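Local coordinates for pyruvate kinase 1 (Trypanosoma brucei brucei, PDB 4KCT), which catalyses the transfer of a phosphoryl group from phosphoenolpyruvate to ADP, giving pyruvate and ATP, and has an intrinsic oxaloacetate decarboxylase activity, at residues N22-T27 with A325-S331; G80-K86 with V206-S212; L235-E241 with S256-A262; I249-E254 with K285-K291. All blocks are in the same frame, centred on the assembly; numbering follows the deposited sequence.

Contact 1. Residues N22-T27 with A325-S331; sequences NRIVCT and ADCVMLS
Arg23 to Thr27 and Cys327 to Leu330 pair as neighbouring parallel strands, the first and last of an eight-stranded barrel. Their axes come within 4.7 Å at 21°. Backbone hydrogen bonds link the strands from Arg23 to Thr27, with donors alternating between them. The straightest joins Val25 N to Val328 O at 3.0 Å. At the far end Leu330 O takes two bonds from one residue. Thr27 N reaches it from above the carbonyl plane, and Thr27 OG1 lies in that plane on a lone pair, 2.7 Å away. The hydroxyl also meets Arg50 of strand 46-52. Val25, Cys327 and Met329 turn to the barrel interior; Arg23 starts that way, but its guanidinium leads off to Arg20 O and Val438 O. Val25 CG1 meets Met329 CG at 3.8 Å, the two side chains crossing at a slant. Met329 swings CG away from its own backbone N (chi1 -177°), laying it beside the valine. Arg23 CB rests against Cys327 SG, also at 3.8 Å. On the other face Leu330 CD1 touches Ile24 CG2 and Cys26 SG, each at 4.2 Å. Helix 340-356 covers this side. Met329 also lines the pyruvate pocket. This seam closes a TIM barrel, where strand eight returns to strand one.

Contact 2. Residues G80-K86 with V206-S212; sequences GIALDTK and VDMIFAS. With K (potassium ion), chain D.
Asp84 lies beside Phe210 on the interior face of two parallel strands, and its carboxylate reaches a potassium ion. CB starts 4.0 Å from Phe210 CB. CG stands anti to the backbone N (chi1 -172°), which carries the carboxylate across the phenylalanine at about a right angle. OD2 then sits at the ring edge, in its plane, 3.7 Å from Phe210 CD2. The carboxylate itself is turned 84° from the ring. OD1 binds the potassium ion at 2.7 Å. Arg50 and Lys239 form salt bridges with the same carboxylate. One face of the Phe210 ring takes a CH-pi contact from Ala82 CB, 3.6 Å from the ring centroid. Past the strand end, Thr85 O binds the potassium at 2.8 Å and also accepts Ser212 OG at 2.7 Å. Ser212 N returns a nearly straight bond to Thr85 OG1. Asn52, Ser54 and two waters complete the metal site. At the opposite end Asp207 OD2 uses its anti lone pair to accept Ile81 N at 2.8 Å. Its OD1 is held by Arg430. The pair lies in the barrel wall between strands 46-52 and 235-240. Outside, helix 192-204 packs on Ile209 and Thr85. Inside, Phe210 meets Ile237 and Lys239 of strand 235-240.

Contact 3. Residues L235-E241 with S256-A262; sequences LIISKIE and SNGIMVA. With MG (magnesium ion), chain C; PYR (pyruvic acid), chain E.
Lys239 and Met260 run side by side because Met260 extends CG away from its backbone N (chi1 176°) while Lys239 turns CG away from its carbonyl carbon (chi1 -55°). Lys239 CG lies 4.0 Å from Met260 SD. A bend at chi3 of Lys239 then brings NZ to O3 of pyruvate, a 2.9 Å hydrogen bond. Met260 SD backs the methyl carbon of pyruvate. Glu241 OE1 binds magnesium at 2.0 Å, and OE2 is held by Phe213 N. Pyruvate chelates the metal through OXT and O3; Asp265 and two waters complete its coordination. On the outer face Ser238 OG donates to Ser256 OG at 2.7 Å. At the strand start Asn257 OD1 accepts Ile236 N at 2.8 Å, almost straight at the hydrogen. Ile237 CD1 lies over Gly258 CA at 3.6 Å. Two parallel strands joined through helices thus bring the groups that hold magnesium and pyruvate to their C-terminal ends, the usual place for a TIM-barrel active site.

Contact 4. Residues I249-E254 with K285-K291; sequences IDSIIE and KCNVVGK
Ile253 fills the tight part of this contact between helices 249-255 and 275-289. Its CG2 is pressed against Val289 CG2 at 3.5 Å, closer than usual for two carbons, although Val289 itself is exposed. CD1 points the other way along the interface, to Lys285 CB at 3.7 Å and Cys286 SG at 3.9 Å. The helix axes stay 10.8 Å apart and are inclined at 45°, so side chains bridge the gap. Ile249 CG2 extends the apolar layer onto the aliphatic part of Lys285, 3.6 Å from CD. Ile259 of the barrel wall packs against Ile253 and Cys286.

The solvent side, at Asp250 and Lys285, is looser and polar. Asp250 is exposed, and its OD1 takes Lys285 NZ on the syn lone pair at 2.8 Å, a salt bridge. A bend at chi4 (-74°) turns the ammonium toward it. Ile8 of a second subunit packs on Lys285. At the far end of the contact Gly290 closes its helix with a Schellman motif, Lys291 N bonding Cys286 O. The chain of Lys291 then stretches back, and NZ donates to Ile253 O at 2.8 Å and also to Ser256 O. Around the apolar centre, then, one lysine pairs with a carboxylate, and the other probably offsets the partial negative charge of the carbonyls ending helix 249-255.

Contacts 1, 2 and 3 are three pairings in one closed barrel, and contact 4 joins two helices outside it. Contacts 2 and 3 are neighbours, their centres 10 Å apart. Ile209 O and Ile237 N, 2.8 Å apart, probably share a hydrogen bond. Asp84 OD1 meets Lys239 NZ at 2.8 Å, a salt bridge that ties the potassium site to the pyruvate and magnesium site. Contact 1 reaches across the barrel interior: Met329 SD touches Met260 CE at 3.7 Å, and Val25 CG1 touches Phe210 CE2 at 4.0 Å. Contact 4 packs behind contact 3 through Cys286 and Ile259. It also touches contact 1, where Asp326 OD1 lies 4.1 Å from Lys291 O.

Contact 1. Residues N22-T27 with A325-S331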
loop_
_atom_site.group_PDB
_atom_site.type_symbol
_atom_site.label_atom_id
_atom_site.label_comp_id
_atom_site.label_asym_id
_atom_site.label_seq_id
_atom_site.Cartn_x
_atom_site.Cartn_y
_atom_site.Cartn_z
ATOM N N ASN A 22 -10.122 26.273 -2.801
ATOM C CA ASN A 22 -9.562 26.945 -1.616
ATOM C C ASN A 22 -10.072 28.371 -1.448
ATOM O O ASN A 22 -10.632 28.968 -2.385
ATOM C CB ASN A 22 -8.009 26.932 -1.649
ATOM C CG ASN A 22 -7.452 25.539 -1.657
ATOM O OD1 ASN A 22 -7.207 24.962 -2.734
ATOM N ND2 ASN A 22 -7.391 24.916 -0.472
ATOM N N ARG A 23 -9.931 28.902 -0.234
ATOM C CA ARG A 23 -10.594 30.158 0.125
ATOM C C ARG A 23 -9.552 31.188 0.559
ATOM O O ARG A 23 -8.527 30.829 1.131
ATOM C CB ARG A 23 -11.624 29.927 1.250
ATOM C CG ARG A 23 -12.765 28.969 0.831
ATOM C CD ARG A 23 -13.631 29.616 -0.242
ATOM N NE ARG A 23 -14.639 28.678 -0.768
ATOM C CZ ARG A 23 -14.621 28.161 -2.006
ATOM N NH1 ARG A 23 -13.580 28.380 -2.817
ATOM N NH2 ARG A 23 -15.586 27.333 -2.389
ATOM N N ILE A 24 -9.853 32.470 0.311
ATOM C CA ILE A 24 -8.897 33.561 0.520
ATOM C C ILE A 24 -9.429 34.551 1.585
ATOM O O ILE A 24 -10.561 35.042 1.490
ATOM C CB ILE A 24 -8.614 34.304 -0.808
ATOM C CG1 ILE A 24 -7.998 33.325 -1.818
ATOM C CG2 ILE A 24 -7.702 35.523 -0.575
ATOM C CD1 ILE A 24 -7.962 33.866 -3.251
ATOM N N VAL A 25 -8.624 34.763 2.622
ATOM C CA VAL A 25 -8.921 35.716 3.678
ATOM C C VAL A 25 -8.076 36.981 3.413
ATOM O O VAL A 25 -6.875 36.881 3.226
ATOM C CB VAL A 25 -8.493 35.118 5.043
ATOM C CG1 VAL A 25 -8.720 36.091 6.171
ATOM C CG2 VAL A 25 -9.225 33.804 5.304
ATOM N N CYS A 26 -8.723 38.134 3.308
ATOM C CA CYS A 26 -8.022 39.413 3.064
ATOM C C CYS A 26 -8.182 40.331 4.250
ATOM O O CYS A 26 -9.302 40.567 4.712
ATOM C CB CYS A 26 -8.605 40.117 1.839
ATOM S SG CYS A 26 -8.471 39.119 0.345
ATOM N N THR A 27 -7.067 40.888 4.703
ATOM C CA THR A 27 -7.077 41.955 5.699
ATOM C C THR A 27 -7.448 43.300 5.096
ATOM O O THR A 27 -6.903 43.701 4.058
ATOM C CB THR A 27 -5.711 42.073 6.385
ATOM O OG1 THR A 27 -5.311 40.778 6.816
ATOM C CG2 THR A 27 -5.794 43.028 7.619
ATOM N N ALA A 325 -4.240 23.045 3.393
ATOM C CA ALA A 325 -4.874 24.202 4.038
ATOM C C ALA A 325 -6.218 24.490 3.347
ATOM O O ALA A 325 -6.299 24.435 2.123
ATOM C CB ALA A 325 -3.962 25.426 3.930
ATOM N N ASP A 326 -7.264 24.799 4.123
ATOM C CA ASP A 326 -8.519 25.271 3.500
ATOM C C ASP A 326 -8.329 26.656 2.888
ATOM O O ASP A 326 -8.796 26.920 1.764
ATOM C CB ASP A 326 -9.681 25.301 4.515
ATOM C CG ASP A 326 -10.005 23.910 5.086
ATOM O OD1 ASP A 326 -9.236 23.466 6.002
ATOM O OD2 ASP A 326 -11.119 23.345 4.751
ATOM N N CYS A 327 -7.672 27.532 3.639
ATOM C CA CYS A 327 -7.581 28.946 3.319
ATOM C C CYS A 327 -6.138 29.381 3.289
ATOM O O CYS A 327 -5.312 28.907 4.083
ATOM C CB CYS A 327 -8.264 29.806 4.398
ATOM S SG CYS A 327 -9.986 29.407 4.661
ATOM N N VAL A 328 -5.902 30.444 2.525
ATOM C CA VAL A 328 -4.695 31.196 2.598
ATOM C C VAL A 328 -5.050 32.659 2.846
ATOM O O VAL A 328 -6.179 33.089 2.612
ATOM C CB VAL A 328 -3.873 31.067 1.278
ATOM C CG1 VAL A 328 -3.221 29.678 1.221
ATOM C CG2 VAL A 328 -4.778 31.231 0.067
ATOM N N MET A 329 -4.125 33.399 3.417
ATOM C CA MET A 329 -4.481 34.693 3.954
ATOM C C MET A 329 -3.534 35.765 3.449
ATOM O O MET A 329 -2.363 35.478 3.113
ATOM C CB MET A 329 -4.464 34.666 5.467
ATOM C CG MET A 329 -4.906 35.981 6.091
ATOM S SD MET A 329 -5.182 35.748 7.849
ATOM C CE MET A 329 -3.806 36.711 8.510
ATOM N N LEU A 330 -4.075 36.967 3.294
ATOM C CA LEU A 330 -3.289 38.148 2.945
ATOM C C LEU A 330 -3.404 39.190 4.069
ATOM O O LEU A 330 -4.483 39.361 4.685
ATOM C CB LEU A 330 -3.784 38.724 1.589
ATOM C CG LEU A 330 -3.650 37.753 0.402
ATOM C CD1 LEU A 330 -4.501 38.241 -0.773
ATOM C CD2 LEU A 330 -2.186 37.601 -0.027
ATOM N N SER A 331 -2.286 39.844 4.369
ATOM C CA SER A 331 -2.258 40.842 5.433
ATOM C C SER A 331 -1.967 42.212 4.861
ATOM O O SER A 331 -2.842 42.797 4.193
ATOM C CB SER A 331 -1.260 40.437 6.519
ATOM O OG SER A 331 -1.725 39.232 7.119
#

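Contact 2. Residues G80-K86 with V206-S212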
loop_
_atom_site.group_PDB
_atom_site.type_symbol
_atom_site.label_atom_id
_atom_site.label_comp_id
_atom_site.label_asym_id
_atom_site.label_seq_id
_atom_site.Cartn_x
_atom_site.Cartn_y
_atom_site.Cartn_z
ATOM N N GLY A 80 -17.703 36.368 4.931
ATOM C CA GLY A 80 -17.410 36.236 6.347
ATOM C C GLY A 80 -16.705 37.488 6.853
ATOM O O GLY A 80 -15.890 38.081 6.141
ATOM N N ILE A 81 -16.957 37.849 8.107
ATOM C CA ILE A 81 -16.215 38.924 8.749
ATOM C C ILE A 81 -15.496 38.388 10.002
ATOM O O ILE A 81 -16.118 37.750 10.866
ATOM C CB ILE A 81 -17.143 40.110 9.131
ATOM C CG1 ILE A 81 -17.693 40.789 7.874
ATOM C CG2 ILE A 81 -16.373 41.134 9.976
ATOM C CD1 ILE A 81 -18.793 41.833 8.151
ATOM N N ALA A 82 -14.167 38.517 10.015
ATOM C CA ALA A 82 -13.353 37.984 11.103
ATOM C C ALA A 82 -12.762 39.105 11.926
ATOM O O ALA A 82 -12.215 40.058 11.381
ATOM C CB ALA A 82 -12.223 37.075 10.551
ATOM N N LEU A 83 -12.745 38.916 13.242
ATOM C CA LEU A 83 -12.127 39.878 14.148
ATOM C C LEU A 83 -10.845 39.254 14.710
ATOM O O LEU A 83 -10.897 38.224 15.378
ATOM C CB LEU A 83 -13.108 40.241 15.283
ATOM C CG LEU A 83 -12.688 41.403 16.206
ATOM C CD1 LEU A 83 -13.895 41.961 16.955
ATOM C CD2 LEU A 83 -11.583 40.970 17.183
ATOM N N ASP A 84 -9.691 39.814 14.339
ATOM C CA ASP A 84 -8.394 39.249 14.755
ATOM C C ASP A 84 -7.866 40.036 15.960
ATOM O O ASP A 84 -7.595 41.223 15.844
ATOM C CB ASP A 84 -7.397 39.301 13.566
ATOM C CG ASP A 84 -6.080 38.567 13.849
ATOM O OD1 ASP A 84 -5.467 38.836 14.899
ATOM O OD2 ASP A 84 -5.621 37.756 12.988
ATOM N N THR A 85 -7.801 39.397 17.134
ATOM C CA THR A 85 -7.576 40.147 18.387
ATOM C C THR A 85 -6.139 40.665 18.483
ATOM O O THR A 85 -5.208 40.093 17.903
ATOM C CB THR A 85 -7.880 39.288 19.636
ATOM O OG1 THR A 85 -7.018 38.155 19.634
ATOM C CG2 THR A 85 -9.334 38.819 19.604
ATOM N N LYS A 86 -5.951 41.734 19.233
ATOM C CA LYS A 86 -4.598 42.195 19.564
ATOM C C LYS A 86 -3.843 41.120 20.370
ATOM O O LYS A 86 -2.741 40.764 20.040
ATOM C CB LYS A 86 -4.659 43.514 20.367
ATOM C CG LYS A 86 -3.327 44.247 20.446
ATOM C CD LYS A 86 -3.472 45.534 21.266
ATOM C CE LYS A 86 -2.466 46.590 20.850
ATOM N NZ LYS A 86 -1.111 46.006 20.673
ATOM N N VAL A 206 -20.071 39.749 14.203
ATOM C CA VAL A 206 -18.970 39.141 13.405
ATOM C C VAL A 206 -19.143 37.627 13.366
ATOM O O VAL A 206 -19.798 37.047 14.217
ATOM C CB VAL A 206 -17.545 39.514 13.912
ATOM C CG1 VAL A 206 -17.374 41.041 13.977
ATOM C CG2 VAL A 206 -17.264 38.883 15.267
ATOM N N ASP A 207 -18.588 36.997 12.339
ATOM C CA ASP A 207 -18.789 35.573 12.124
ATOM C C ASP A 207 -17.753 34.695 12.834
ATOM O O ASP A 207 -18.008 33.511 13.102
ATOM C CB ASP A 207 -18.799 35.294 10.625
ATOM C CG ASP A 207 -19.815 36.162 9.895
ATOM O OD1 ASP A 207 -21.011 36.048 10.245
ATOM O OD2 ASP A 207 -19.406 37.083 9.121
ATOM N N MET A 208 -16.553 35.230 13.034
ATOM C CA MET A 208 -15.493 34.449 13.652
ATOM C C MET A 208 -14.479 35.349 14.323
ATOM O O MET A 208 -14.277 36.502 13.911
ATOM C CB MET A 208 -14.796 33.561 12.580
ATOM C CG MET A 208 -14.180 34.368 11.439
ATOM S SD MET A 208 -13.779 33.363 9.971
ATOM C CE MET A 208 -15.444 33.043 9.305
ATOM N N ILE A 209 -13.815 34.807 15.335
ATOM C CA ILE A 209 -12.690 35.459 15.974
ATOM C C ILE A 209 -11.424 34.692 15.603
ATOM O O ILE A 209 -11.403 33.467 15.686
ATOM C CB ILE A 209 -12.817 35.361 17.510
ATOM C CG1 ILE A 209 -14.209 35.833 17.970
ATOM C CG2 ILE A 209 -11.683 36.137 18.196
ATOM C CD1 ILE A 209 -14.537 37.276 17.587
ATOM N N PHE A 210 -10.389 35.402 15.172
ATOM C CA PHE A 210 -9.062 34.838 15.087
ATOM C C PHE A 210 -8.342 35.218 16.379
ATOM O O PHE A 210 -7.958 36.377 16.557
ATOM C CB PHE A 210 -8.284 35.440 13.893
ATOM C CG PHE A 210 -8.904 35.174 12.538
ATOM C CD1 PHE A 210 -9.876 34.193 12.363
ATOM C CD2 PHE A 210 -8.447 35.867 11.422
ATOM C CE1 PHE A 210 -10.404 33.929 11.100
ATOM C CE2 PHE A 210 -8.925 35.566 10.151
ATOM C CZ PHE A 210 -9.918 34.614 9.991
ATOM N N ALA A 211 -8.221 34.261 17.299
ATOM C CA ALA A 211 -7.791 34.556 18.668
ATOM C C ALA A 211 -6.282 34.417 18.759
ATOM O O ALA A 211 -5.731 33.340 18.501
ATOM C CB ALA A 211 -8.467 33.598 19.657
ATOM N N SER A 212 -5.615 35.516 19.105
ATOM C CA SER A 212 -4.159 35.583 19.084
ATOM C C SER A 212 -3.498 34.813 20.203
ATOM O O SER A 212 -4.024 34.738 21.353
ATOM C CB SER A 212 -3.681 37.037 19.094
ATOM O OG SER A 212 -3.972 37.659 17.856
HETATM K K K D . -3.950 40.922 15.598
HETATM O O HOH W 1 -2.048 40.233 17.251
HETATM O O HOH W 2 -1.798 40.005 13.886
#

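Contact 3. Residues L235-E241 with S256-A262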
loop_
_atom_site.group_PDB
_atom_site.type_symbol
_atom_site.label_atom_id
_atom_site.label_comp_id
_atom_site.label_asym_id
_atom_site.label_seq_id
_atom_site.Cartn_x
_atom_site.Cartn_y
_atom_site.Cartn_z
ATOM N N LEU A 235 -17.491 31.477 15.444
ATOM C CA LEU A 235 -16.379 30.502 15.416
ATOM C C LEU A 235 -15.176 31.068 16.156
ATOM O O LEU A 235 -14.840 32.249 15.993
ATOM C CB LEU A 235 -15.961 30.187 13.985
ATOM C CG LEU A 235 -17.031 29.742 13.011
ATOM C CD1 LEU A 235 -16.332 29.397 11.698
ATOM C CD2 LEU A 235 -17.803 28.552 13.561
ATOM N N ILE A 236 -14.460 30.209 16.875
ATOM C CA ILE A 236 -13.136 30.583 17.374
ATOM C C ILE A 236 -12.041 29.884 16.561
ATOM O O ILE A 236 -11.990 28.659 16.501
ATOM C CB ILE A 236 -12.969 30.261 18.861
ATOM C CG1 ILE A 236 -13.962 31.087 19.685
ATOM C CG2 ILE A 236 -11.525 30.525 19.301
ATOM C CD1 ILE A 236 -13.972 30.746 21.164
ATOM N N ILE A 237 -11.266 30.679 15.828
ATOM C CA ILE A 237 -10.136 30.169 15.080
ATOM C C ILE A 237 -8.892 30.491 15.905
ATOM O O ILE A 237 -8.543 31.671 16.083
ATOM C CB ILE A 237 -10.019 30.849 13.685
ATOM C CG1 ILE A 237 -11.316 30.706 12.869
ATOM C CG2 ILE A 237 -8.823 30.280 12.890
ATOM C CD1 ILE A 237 -11.836 29.285 12.787
ATOM N N SER A 238 -8.249 29.464 16.465
ATOM C CA SER A 238 -7.129 29.718 17.367
ATOM C C SER A 238 -5.866 29.946 16.564
ATOM O O SER A 238 -5.549 29.154 15.669
ATOM C CB SER A 238 -6.945 28.539 18.332
ATOM O OG SER A 238 -8.046 28.484 19.236
ATOM N N LYS A 239 -5.149 31.037 16.857
ATOM C CA LYS A 239 -3.901 31.314 16.149
ATOM C C LYS A 239 -2.743 30.710 16.907
ATOM O O LYS A 239 -2.595 30.918 18.114
ATOM C CB LYS A 239 -3.681 32.815 15.969
ATOM C CG LYS A 239 -4.858 33.496 15.263
ATOM C CD LYS A 239 -4.744 35.026 15.330
ATOM C CE LYS A 239 -3.374 35.520 14.900
ATOM N NZ LYS A 239 -3.309 37.011 15.048
ATOM N N ILE A 240 -2.027 29.832 16.232
ATOM C CA ILE A 240 -0.858 29.189 16.811
ATOM C C ILE A 240 0.378 30.043 16.503
ATOM O O ILE A 240 0.787 30.168 15.330
ATOM C CB ILE A 240 -0.683 27.782 16.202
ATOM C CG1 ILE A 240 -1.958 26.967 16.392
ATOM C CG2 ILE A 240 0.568 27.068 16.767
ATOM C CD1 ILE A 240 -2.351 26.763 17.855
ATOM N N GLU A 241 0.993 30.606 17.547
ATOM C CA GLU A 241 2.002 31.631 17.346
ATOM C C GLU A 241 3.294 31.381 18.112
ATOM O O GLU A 241 4.187 32.225 18.078
ATOM C CB GLU A 241 1.454 33.025 17.737
ATOM C CG GLU A 241 0.067 33.319 17.232
ATOM C CD GLU A 241 -0.166 34.807 17.012
ATOM O OE1 GLU A 241 0.507 35.393 16.130
ATOM O OE2 GLU A 241 -1.115 35.343 17.593
ATOM N N SER A 256 -11.284 24.222 19.649
ATOM C CA SER A 256 -11.454 25.336 18.714
ATOM C C SER A 256 -12.411 24.945 17.607
ATOM O O SER A 256 -12.663 23.762 17.399
ATOM C CB SER A 256 -10.086 25.733 18.098
ATOM O OG SER A 256 -9.160 26.071 19.110
ATOM N N ASN A 257 -12.871 25.926 16.832
ATOM C CA ASN A 257 -13.611 25.631 15.615
ATOM C C ASN A 257 -12.658 25.491 14.418
ATOM O O ASN A 257 -13.031 24.981 13.380
ATOM C CB ASN A 257 -14.645 26.726 15.335
ATOM C CG ASN A 257 -15.689 26.845 16.459
ATOM O OD1 ASN A 257 -15.534 27.658 17.362
ATOM N ND2 ASN A 257 -16.573 25.877 16.533
ATOM N N GLY A 258 -11.447 25.990 14.571
ATOM C CA GLY A 258 -10.485 26.032 13.452
ATOM C C GLY A 258 -9.165 26.603 13.930
ATOM O O GLY A 258 -9.033 26.973 15.108
ATOM N N ILE A 259 -8.156 26.587 13.055
ATOM C CA ILE A 259 -6.793 26.952 13.455
ATOM C C ILE A 259 -6.215 27.916 12.414
ATOM O O ILE A 259 -6.483 27.773 11.244
ATOM C CB ILE A 259 -5.894 25.702 13.516
ATOM C CG1 ILE A 259 -6.409 24.729 14.589
ATOM C CG2 ILE A 259 -4.433 26.100 13.727
ATOM C CD1 ILE A 259 -6.270 25.295 16.017
ATOM N N MET A 260 -5.443 28.903 12.853
ATOM C CA MET A 260 -4.586 29.623 11.920
ATOM C C MET A 260 -3.134 29.360 12.232
ATOM O O MET A 260 -2.715 29.451 13.367
ATOM C CB MET A 260 -4.860 31.146 11.974
ATOM C CG MET A 260 -3.901 31.913 11.085
ATOM S SD MET A 260 -3.846 33.682 11.431
ATOM C CE MET A 260 -5.563 34.125 11.181
ATOM N N VAL A 261 -2.364 29.016 11.213
ATOM C CA VAL A 261 -0.931 28.927 11.366
ATOM C C VAL A 261 -0.348 30.326 11.203
ATOM O O VAL A 261 -0.286 30.848 10.090
ATOM C CB VAL A 261 -0.310 27.953 10.313
ATOM C CG1 VAL A 261 1.209 27.845 10.499
ATOM C CG2 VAL A 261 -0.972 26.577 10.419
ATOM N N ALA A 262 -0.092 30.993 12.326
ATOM C CA ALA A 262 0.192 32.419 12.310
ATOM C C ALA A 262 1.708 32.619 12.186
ATOM O O ALA A 262 2.415 32.702 13.184
ATOM C CB ALA A 262 -0.342 33.077 13.578
HETATM MG MG MG C . 0.627 37.138 15.191
HETATM C C PYR E . 1.065 36.315 12.588
HETATM O O PYR E . 1.452 35.778 11.513
HETATM O OXT PYR E . 1.831 36.343 13.593
HETATM C CA PYR E . -0.345 36.798 12.715
HETATM O O3 PYR E . -0.726 37.358 13.759
HETATM C CB PYR E . -1.332 36.499 11.616
HETATM O O HOH W 3 -0.605 37.784 17.038
HETATM O O HOH W 4 0.835 39.224 14.800
#

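Contact 4. Residues I249-E254 with K285-K291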
loop_
_atom_site.group_PDB
_atom_site.type_symbol
_atom_site.label_atom_id
_atom_site.label_comp_id
_atom_site.label_asym_id
_atom_site.label_seq_id
_atom_site.Cartn_x
_atom_site.Cartn_y
_atom_site.Cartn_z
ATOM N N ILE A 249 -1.155 21.376 20.447
ATOM C CA ILE A 249 -2.024 21.533 19.284
ATOM C C ILE A 249 -3.269 20.601 19.320
ATOM O O ILE A 249 -4.357 21.006 18.957
ATOM C CB ILE A 249 -1.237 21.378 17.944
ATOM C CG1 ILE A 249 -2.124 21.705 16.752
ATOM C CG2 ILE A 249 -0.636 19.972 17.801
ATOM C CD1 ILE A 249 -2.698 23.113 16.781
ATOM N N ASP A 250 -3.101 19.353 19.761
ATOM C CA ASP A 250 -4.237 18.413 19.765
ATOM C C ASP A 250 -5.411 18.943 20.606
ATOM O O ASP A 250 -6.573 18.897 20.184
ATOM C CB ASP A 250 -3.807 17.048 20.325
ATOM C CG ASP A 250 -2.872 16.296 19.387
ATOM O OD1 ASP A 250 -2.813 16.636 18.185
ATOM O OD2 ASP A 250 -2.245 15.312 19.842
ATOM N N SER A 251 -5.120 19.336 21.837
ATOM C CA SER A 251 -6.174 19.821 22.723
ATOM C C SER A 251 -6.703 21.189 22.272
ATOM O O SER A 251 -7.884 21.496 22.449
ATOM C CB SER A 251 -5.680 19.888 24.178
ATOM O OG SER A 251 -4.624 20.830 24.302
ATOM N N ILE A 252 -5.841 22.014 21.685
ATOM C CA ILE A 252 -6.310 23.269 21.119
ATOM C C ILE A 252 -7.277 23.052 19.930
ATOM O O ILE A 252 -8.335 23.667 19.870
ATOM C CB ILE A 252 -5.139 24.194 20.729
ATOM C CG1 ILE A 252 -4.420 24.655 22.003
ATOM C CG2 ILE A 252 -5.639 25.413 19.914
ATOM C CD1 ILE A 252 -3.024 25.215 21.744
ATOM N N ILE A 253 -6.939 22.123 19.047
ATOM C CA ILE A 253 -7.794 21.833 17.903
ATOM C C ILE A 253 -9.127 21.333 18.431
ATOM O O ILE A 253 -10.180 21.799 18.013
ATOM C CB ILE A 253 -7.185 20.731 17.017
ATOM C CG1 ILE A 253 -6.061 21.311 16.143
ATOM C CG2 ILE A 253 -8.264 20.096 16.161
ATOM C CD1 ILE A 253 -5.246 20.250 15.403
ATOM N N GLU A 254 -9.068 20.465 19.435
ATOM C CA GLU A 254 -10.278 19.939 20.056
ATOM C C GLU A 254 -11.208 21.056 20.571
ATOM O O GLU A 254 -12.423 20.989 20.384
ATOM C CB GLU A 254 -9.914 18.979 21.197
ATOM C CG GLU A 254 -11.079 18.664 22.110
ATOM C CD GLU A 254 -11.834 17.440 21.654
ATOM O OE1 GLU A 254 -11.194 16.380 21.470
ATOM O OE2 GLU A 254 -13.061 17.547 21.433
ATOM N N LYS A 285 -2.990 17.729 10.958
ATOM C CA LYS A 285 -3.805 17.433 12.127
ATOM C C LYS A 285 -5.214 18.012 11.986
ATOM O O LYS A 285 -6.188 17.369 12.379
ATOM C CB LYS A 285 -3.137 17.951 13.424
ATOM C CG LYS A 285 -1.990 17.049 13.927
ATOM C CD LYS A 285 -1.352 17.653 15.175
ATOM C CE LYS A 285 -0.281 16.740 15.776
ATOM N NZ LYS A 285 -0.885 15.575 16.460
ATOM N N CYS A 286 -5.323 19.239 11.478
ATOM C CA CYS A 286 -6.650 19.822 11.215
ATOM C C CYS A 286 -7.447 19.049 10.163
ATOM O O CYS A 286 -8.665 18.908 10.292
ATOM C CB CYS A 286 -6.531 21.300 10.801
ATOM S SG CYS A 286 -6.035 22.367 12.184
ATOM N N ASN A 287 -6.782 18.640 9.083
ATOM C CA ASN A 287 -7.410 17.797 8.070
ATOM C C ASN A 287 -7.974 16.510 8.695
ATOM O O ASN A 287 -9.072 16.052 8.328
ATOM C CB ASN A 287 -6.421 17.409 6.964
ATOM C CG ASN A 287 -5.961 18.597 6.103
ATOM O OD1 ASN A 287 -5.007 18.456 5.345
ATOM N ND2 ASN A 287 -6.601 19.761 6.242
ATOM N N VAL A 288 -7.175 15.854 9.538
ATOM C CA VAL A 288 -7.575 14.557 10.081
ATOM C C VAL A 288 -8.849 14.654 10.949
ATOM O O VAL A 288 -9.685 13.736 10.937
ATOM C CB VAL A 288 -6.411 13.858 10.873
ATOM C CG1 VAL A 288 -6.965 12.752 11.772
ATOM C CG2 VAL A 288 -5.393 13.265 9.894
ATOM N N VAL A 289 -9.009 15.750 11.702
ATOM C CA VAL A 289 -10.223 15.927 12.471
ATOM C C VAL A 289 -11.310 16.667 11.710
ATOM O O VAL A 289 -12.411 16.757 12.177
ATOM C CB VAL A 289 -9.985 16.607 13.871
ATOM C CG1 VAL A 289 -8.928 15.853 14.675
ATOM C CG2 VAL A 289 -9.586 18.033 13.713
ATOM N N GLY A 290 -10.988 17.252 10.565
ATOM C CA GLY A 290 -12.005 17.977 9.793
ATOM C C GLY A 290 -12.398 19.366 10.311
ATOM O O GLY A 290 -13.589 19.747 10.262
ATOM N N LYS A 291 -11.419 20.127 10.796
ATOM C CA LYS A 291 -11.642 21.531 11.158
ATOM C C LYS A 291 -10.823 22.451 10.254
ATOM O O LYS A 291 -9.693 22.117 9.850
ATOM C CB LYS A 291 -11.295 21.784 12.629
ATOM C CG LYS A 291 -12.218 21.025 13.596
ATOM C CD LYS A 291 -11.931 21.348 15.052
ATOM C CE LYS A 291 -13.149 20.984 15.926
ATOM N NZ LYS A 291 -12.791 20.945 17.352
#